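Local coordinates for chitin-binding type-4 domain-containing protein (Photorhabdus laumondii subsp. laumondii, PDB 6T5Z) that is a copper-dependent lytic polysaccharide monooxygenase of family AA10 that probably cleaves chitin oxidatively, at residues W95-P106 / N136-Y147. Sequence-based numbering, arbitrary orientation.
Sequences WEYFITKLGWDP and NKCTLPEGYQGY
N136 opens the contact by setting its amide between two aromatic side chains of strand 95-99. Its OD1 accepts a hydrogen bond from Y97 OH (2.6 Å), on a lone pair in the carbonyl plane, while ND2 lies over one face of the W95 indole, a side chain about 10 Å from the bound copper ion. ND2 donates to E123, so the buried amide is gripped at both ends, which sets its flip; W84 NE1 in turn bonds Y97 OH. Two residues on, C138 SG, disulfide-linked to C121, approaches the Y97 ring obliquely, 4.6 Å from its centroid. Past the strand, L140 CD2 meets I99 CD1, and P141 CG lies near I99 CG2.

Y144 then reaches across to T100, just ahead of the K101-W104 turn. Its hydroxyl donates to T100 O over 2.6 Å from Y144 OH, with the carbonyl oxygen near the ring plane; a water links the same hydroxyl to L102 N, and N116 is a further partner. L102, with CG turned anti to its carbonyl carbon (chi1 -63°), lays CD2 almost exactly above the ring centre, 3.4 Å from the Y144 centroid, a CH-pi contact. I99 CD1 packs against Y144 CD1.

At Y147 the backbone O accepts W104 NE1 at 2.9 Å, nearly in the indole plane. The indole edge also points at the face of the Y147 ring in a T-shaped pair with planes 65° apart, and P106 CB touches Y147 CD2; the phenol itself is anchored to D168. The type II turn K101-W104 presents both L102 and W104 to these tyrosines. Strands 95-99 and 136-139 belong to different sheets, and their axes approach to 8.9 Å at 30°, face-to-face packing characteristic of the immunoglobulin-like beta-sandwich core of AA10 LPMOs.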
loop_
_atom_site.group_PDB
_atom_site.type_symbol
_atom_site.label_atom_id
_atom_site.label_comp_id
_atom_site.label_asym_id
_atom_site.label_seq_id
_atom_site.Cartn_x
_atom_site.Cartn_y
_atom_site.Cartn_z
ATOM N N TRP A 95 -10.646 5.578 0.482
ATOM C CA TRP A 95 -9.223 5.354 0.717
ATOM C C TRP A 95 -9.119 4.648 2.058
ATOM O O TRP A 95 -9.715 5.103 3.037
ATOM C CB TRP A 95 -8.455 6.683 0.770
ATOM C CG TRP A 95 -8.884 7.632 -0.290
ATOM C CD1 TRP A 95 -9.958 8.490 -0.254
ATOM C CD2 TRP A 95 -8.276 7.805 -1.571
ATOM N NE1 TRP A 95 -10.035 9.192 -1.434
ATOM C CE2 TRP A 95 -9.014 8.789 -2.256
ATOM C CE3 TRP A 95 -7.170 7.220 -2.204
ATOM C CZ2 TRP A 95 -8.693 9.200 -3.546
ATOM C CZ3 TRP A 95 -6.847 7.638 -3.485
ATOM C CH2 TRP A 95 -7.609 8.606 -4.143
ATOM N N GLU A 96 -8.383 3.542 2.123
ATOM C CA GLU A 96 -8.303 2.830 3.389
ATOM C C GLU A 96 -6.930 2.195 3.540
ATOM O O GLU A 96 -6.203 1.992 2.559
ATOM C CB GLU A 96 -9.402 1.769 3.509
ATOM C CG GLU A 96 -9.247 0.631 2.544
ATOM C CD GLU A 96 -10.291 -0.472 2.753
ATOM O OE1 GLU A 96 -11.167 -0.335 3.632
ATOM O OE2 GLU A 96 -10.220 -1.472 2.018
ATOM N N TYR A 97 -6.579 1.889 4.791
ATOM C CA TYR A 97 -5.221 1.478 5.140
ATOM C C TYR A 97 -5.270 0.334 6.140
ATOM O O TYR A 97 -5.992 0.412 7.140
ATOM C CB TYR A 97 -4.423 2.673 5.698
ATOM C CG TYR A 97 -4.338 3.762 4.662
ATOM C CD1 TYR A 97 -5.324 4.740 4.564
ATOM C CD2 TYR A 97 -3.284 3.789 3.750
ATOM C CE1 TYR A 97 -5.269 5.722 3.573
ATOM C CE2 TYR A 97 -3.217 4.756 2.775
ATOM C CZ TYR A 97 -4.209 5.711 2.681
ATOM O OH TYR A 97 -4.117 6.677 1.704
ATOM N N PHE A 98 -4.522 -0.728 5.840
ATOM C CA PHE A 98 -4.316 -1.878 6.702
ATOM C C PHE A 98 -2.863 -1.890 7.166
ATOM O O PHE A 98 -1.981 -1.353 6.498
ATOM C CB PHE A 98 -4.623 -3.180 5.952
ATOM C CG PHE A 98 -6.049 -3.309 5.490
ATOM C CD1 PHE A 98 -6.954 -4.060 6.225
ATOM C CD2 PHE A 98 -6.483 -2.710 4.300
ATOM C CE1 PHE A 98 -8.279 -4.205 5.806
ATOM C CE2 PHE A 98 -7.801 -2.848 3.877
ATOM C CZ PHE A 98 -8.700 -3.602 4.632
ATOM N N ILE A 99 -2.594 -2.535 8.297
ATOM C CA ILE A 99 -1.210 -2.702 8.720
ATOM C C ILE A 99 -0.987 -4.143 9.150
ATOM O O ILE A 99 -1.918 -4.844 9.557
ATOM C CB ILE A 99 -0.818 -1.696 9.829
ATOM C CG1 ILE A 99 0.709 -1.648 10.006
ATOM C CG2 ILE A 99 -1.539 -2.006 11.147
ATOM C CD1 ILE A 99 1.166 -0.463 10.821
ATOM N N THR A 100 0.261 -4.598 9.009
ATOM C CA THR A 100 0.619 -5.933 9.462
ATOM C C THR A 100 0.334 -6.079 10.952
ATOM O O THR A 100 0.382 -5.108 11.715
ATOM C CB THR A 100 2.104 -6.215 9.186
ATOM O OG1 THR A 100 2.886 -5.037 9.454
ATOM C CG2 THR A 100 2.301 -6.622 7.732
ATOM N N LYS A 101 0.014 -7.305 11.358
ATOM C CA LYS A 101 -0.235 -7.607 12.760
ATOM C C LYS A 101 1.030 -7.438 13.587
ATOM O O LYS A 101 2.151 -7.610 13.094
ATOM C CB LYS A 101 -0.725 -9.045 12.927
ATOM C CG LYS A 101 -2.147 -9.309 12.506
ATOM C CD LYS A 101 -2.459 -10.805 12.600
ATOM C CE LYS A 101 -3.915 -11.085 12.267
ATOM N NZ LYS A 101 -4.160 -12.512 11.922
ATOM N N LEU A 102 0.843 -7.109 14.863
ATOM C CA LEU A 102 1.921 -7.260 15.824
ATOM C C LEU A 102 2.305 -8.729 15.883
ATOM O O LEU A 102 1.445 -9.600 16.055
ATOM C CB LEU A 102 1.492 -6.751 17.200
ATOM C CG LEU A 102 1.150 -5.264 17.292
ATOM C CD1 LEU A 102 0.662 -4.929 18.699
ATOM C CD2 LEU A 102 2.328 -4.394 16.904
ATOM N N GLY A 103 3.584 -9.010 15.689
ATOM C CA GLY A 103 4.026 -10.383 15.636
ATOM C C GLY A 103 3.944 -11.044 14.279
ATOM O O GLY A 103 4.143 -12.262 14.198
ATOM N N TRP A 104 3.682 -10.293 13.208
ATOM C CA TRP A 104 3.785 -10.876 11.876
ATOM C C TRP A 104 5.228 -11.312 11.604
ATOM O O TRP A 104 6.158 -10.972 12.332
ATOM C CB TRP A 104 3.308 -9.885 10.811
ATOM C CG TRP A 104 4.285 -8.773 10.471
ATOM C CD1 TRP A 104 4.722 -7.772 11.298
ATOM C CD2 TRP A 104 4.938 -8.561 9.210
ATOM N NE1 TRP A 104 5.597 -6.950 10.623
ATOM C CE2 TRP A 104 5.740 -7.412 9.340
ATOM C CE3 TRP A 104 4.907 -9.229 7.980
ATOM C CZ2 TRP A 104 6.513 -6.922 8.288
ATOM C CZ3 TRP A 104 5.666 -8.743 6.938
ATOM C CH2 TRP A 104 6.462 -7.602 7.098
ATOM N N ASP A 105 5.401 -12.081 10.530
ATOM C CA ASP A 105 6.703 -12.651 10.194
ATOM C C ASP A 105 7.255 -11.951 8.962
ATOM O O ASP A 105 6.793 -12.207 7.840
ATOM C CB ASP A 105 6.582 -14.157 9.953
ATOM C CG ASP A 105 7.930 -14.844 9.833
ATOM O OD1 ASP A 105 8.925 -14.169 9.506
ATOM O OD2 ASP A 105 7.994 -16.069 10.062
ATOM N N PRO A 106 8.255 -11.079 9.113
ATOM C CA PRO A 106 8.764 -10.307 7.969
ATOM C C PRO A 106 9.518 -11.135 6.948
ATOM O O PRO A 106 9.934 -10.594 5.919
ATOM C CB PRO A 106 9.693 -9.284 8.637
ATOM C CG PRO A 106 10.109 -9.944 9.909
ATOM C CD PRO A 106 8.919 -10.715 10.376
ATOM N N ASN A 136 -4.696 11.595 2.889
ATOM C CA ASN A 136 -5.540 10.981 3.912
ATOM C C ASN A 136 -4.835 11.074 5.259
ATOM O O ASN A 136 -3.711 10.583 5.406
ATOM C CB ASN A 136 -5.833 9.515 3.593
ATOM C CG ASN A 136 -6.422 9.316 2.207
ATOM O OD1 ASN A 136 -5.894 8.534 1.409
ATOM N ND2 ASN A 136 -7.519 10.006 1.922
ATOM N N LYS A 137 -5.503 11.674 6.242
ATOM C CA LYS A 137 -4.956 11.798 7.585
ATOM C C LYS A 137 -5.410 10.614 8.434
ATOM O O LYS A 137 -6.610 10.305 8.500
ATOM C CB LYS A 137 -5.392 13.115 8.228
ATOM C CG LYS A 137 -4.881 14.371 7.530
ATOM C CD LYS A 137 -5.458 15.600 8.221
ATOM C CE LYS A 137 -5.199 16.888 7.457
ATOM N NZ LYS A 137 -3.832 17.409 7.717
ATOM N N CYS A 138 -4.454 9.970 9.104
ATOM C CA CYS A 138 -4.704 8.722 9.812
ATOM C C CYS A 138 -3.969 8.721 11.149
ATOM O O CYS A 138 -3.161 9.605 11.451
ATOM C CB CYS A 138 -4.268 7.506 8.978
ATOM S SG CYS A 138 -5.024 7.386 7.361
ATOM N N THR A 139 -4.252 7.697 11.949
ATOM C CA THR A 139 -3.549 7.458 13.201
ATOM C C THR A 139 -3.222 5.978 13.275
ATOM O O THR A 139 -4.102 5.142 13.062
ATOM C CB THR A 139 -4.382 7.877 14.417
ATOM O OG1 THR A 139 -4.777 9.245 14.278
ATOM C CG2 THR A 139 -3.547 7.742 15.697
ATOM N N LEU A 140 -1.961 5.660 13.562
ATOM C CA LEU A 140 -1.544 4.269 13.691
ATOM C C LEU A 140 -2.135 3.644 14.955
ATOM O O LEU A 140 -2.426 4.349 15.925
ATOM C CB LEU A 140 -0.020 4.173 13.736
ATOM C CG LEU A 140 0.678 4.476 12.413
ATOM C CD1 LEU A 140 2.172 4.723 12.634
ATOM C CD2 LEU A 140 0.478 3.289 11.484
ATOM N N PRO A 141 -2.336 2.323 14.965
ATOM C CA PRO A 141 -2.822 1.669 16.183
ATOM C C PRO A 141 -1.780 1.762 17.278
ATOM O O PRO A 141 -0.592 1.966 17.021
ATOM C CB PRO A 141 -3.045 0.215 15.752
ATOM C CG PRO A 141 -3.046 0.227 14.269
ATOM C CD PRO A 141 -2.154 1.358 13.867
ATOM N N GLU A 142 -2.236 1.604 18.516
ATOM C CA GLU A 142 -1.319 1.721 19.639
ATOM C C GLU A 142 -0.390 0.517 19.710
ATOM O O GLU A 142 -0.723 -0.589 19.271
ATOM C CB GLU A 142 -2.086 1.871 20.952
ATOM C CG GLU A 142 -2.941 3.127 21.021
ATOM N N GLY A 143 0.796 0.747 20.271
ATOM C CA GLY A 143 1.717 -0.338 20.527
ATOM C C GLY A 143 2.540 -0.780 19.345
ATOM O O GLY A 143 3.156 -1.847 19.396
ATOM N N TYR A 144 2.576 0.001 18.277
ATOM C CA TYR A 144 3.319 -0.417 17.101
ATOM C C TYR A 144 4.741 0.116 17.122
ATOM O O TYR A 144 4.998 1.269 17.493
ATOM C CB TYR A 144 2.621 0.017 15.816
ATOM C CG TYR A 144 1.723 -1.074 15.293
ATOM C CD1 TYR A 144 2.103 -1.852 14.202
ATOM C CD2 TYR A 144 0.525 -1.374 15.936
ATOM C CE1 TYR A 144 1.288 -2.870 13.725
ATOM C CE2 TYR A 144 -0.294 -2.390 15.472
ATOM C CZ TYR A 144 0.088 -3.134 14.371
ATOM O OH TYR A 144 -0.727 -4.135 13.910
ATOM N N GLN A 145 5.662 -0.750 16.732
ATOM C CA GLN A 145 7.049 -0.371 16.542
ATOM C C GLN A 145 7.680 -1.421 15.644
ATOM O O GLN A 145 7.140 -2.515 15.466
ATOM C CB GLN A 145 7.792 -0.256 17.873
ATOM C CG GLN A 145 7.700 -1.501 18.734
ATOM C CD GLN A 145 8.127 -1.249 20.164
ATOM O OE1 GLN A 145 7.490 -0.477 20.890
ATOM N NE2 GLN A 145 9.213 -1.893 20.580
ATOM N N GLY A 146 8.811 -1.063 15.071
ATOM C CA GLY A 146 9.588 -2.003 14.287
ATOM C C GLY A 146 9.161 -1.998 12.835
ATOM O O GLY A 146 8.484 -1.082 12.353
ATOM N N TYR A 147 9.565 -3.053 12.129
ATOM C CA TYR A 147 9.280 -3.175 10.706
ATOM C C TYR A 147 7.845 -3.648 10.509
ATOM O O TYR A 147 7.468 -4.718 10.994
ATOM C CB TYR A 147 10.266 -4.138 10.042
ATOM C CG TYR A 147 9.997 -4.443 8.566
ATOM C CD1 TYR A 147 9.410 -3.509 7.714
ATOM C CD2 TYR A 147 10.338 -5.686 8.034
ATOM C CE1 TYR A 147 9.169 -3.816 6.365
ATOM C CE2 TYR A 147 10.107 -5.996 6.709
ATOM C CZ TYR A 147 9.525 -5.057 5.880
ATOM O OH TYR A 147 9.318 -5.394 4.561
HETATM O O HOH W 1 -2.122 -6.525 15.564
#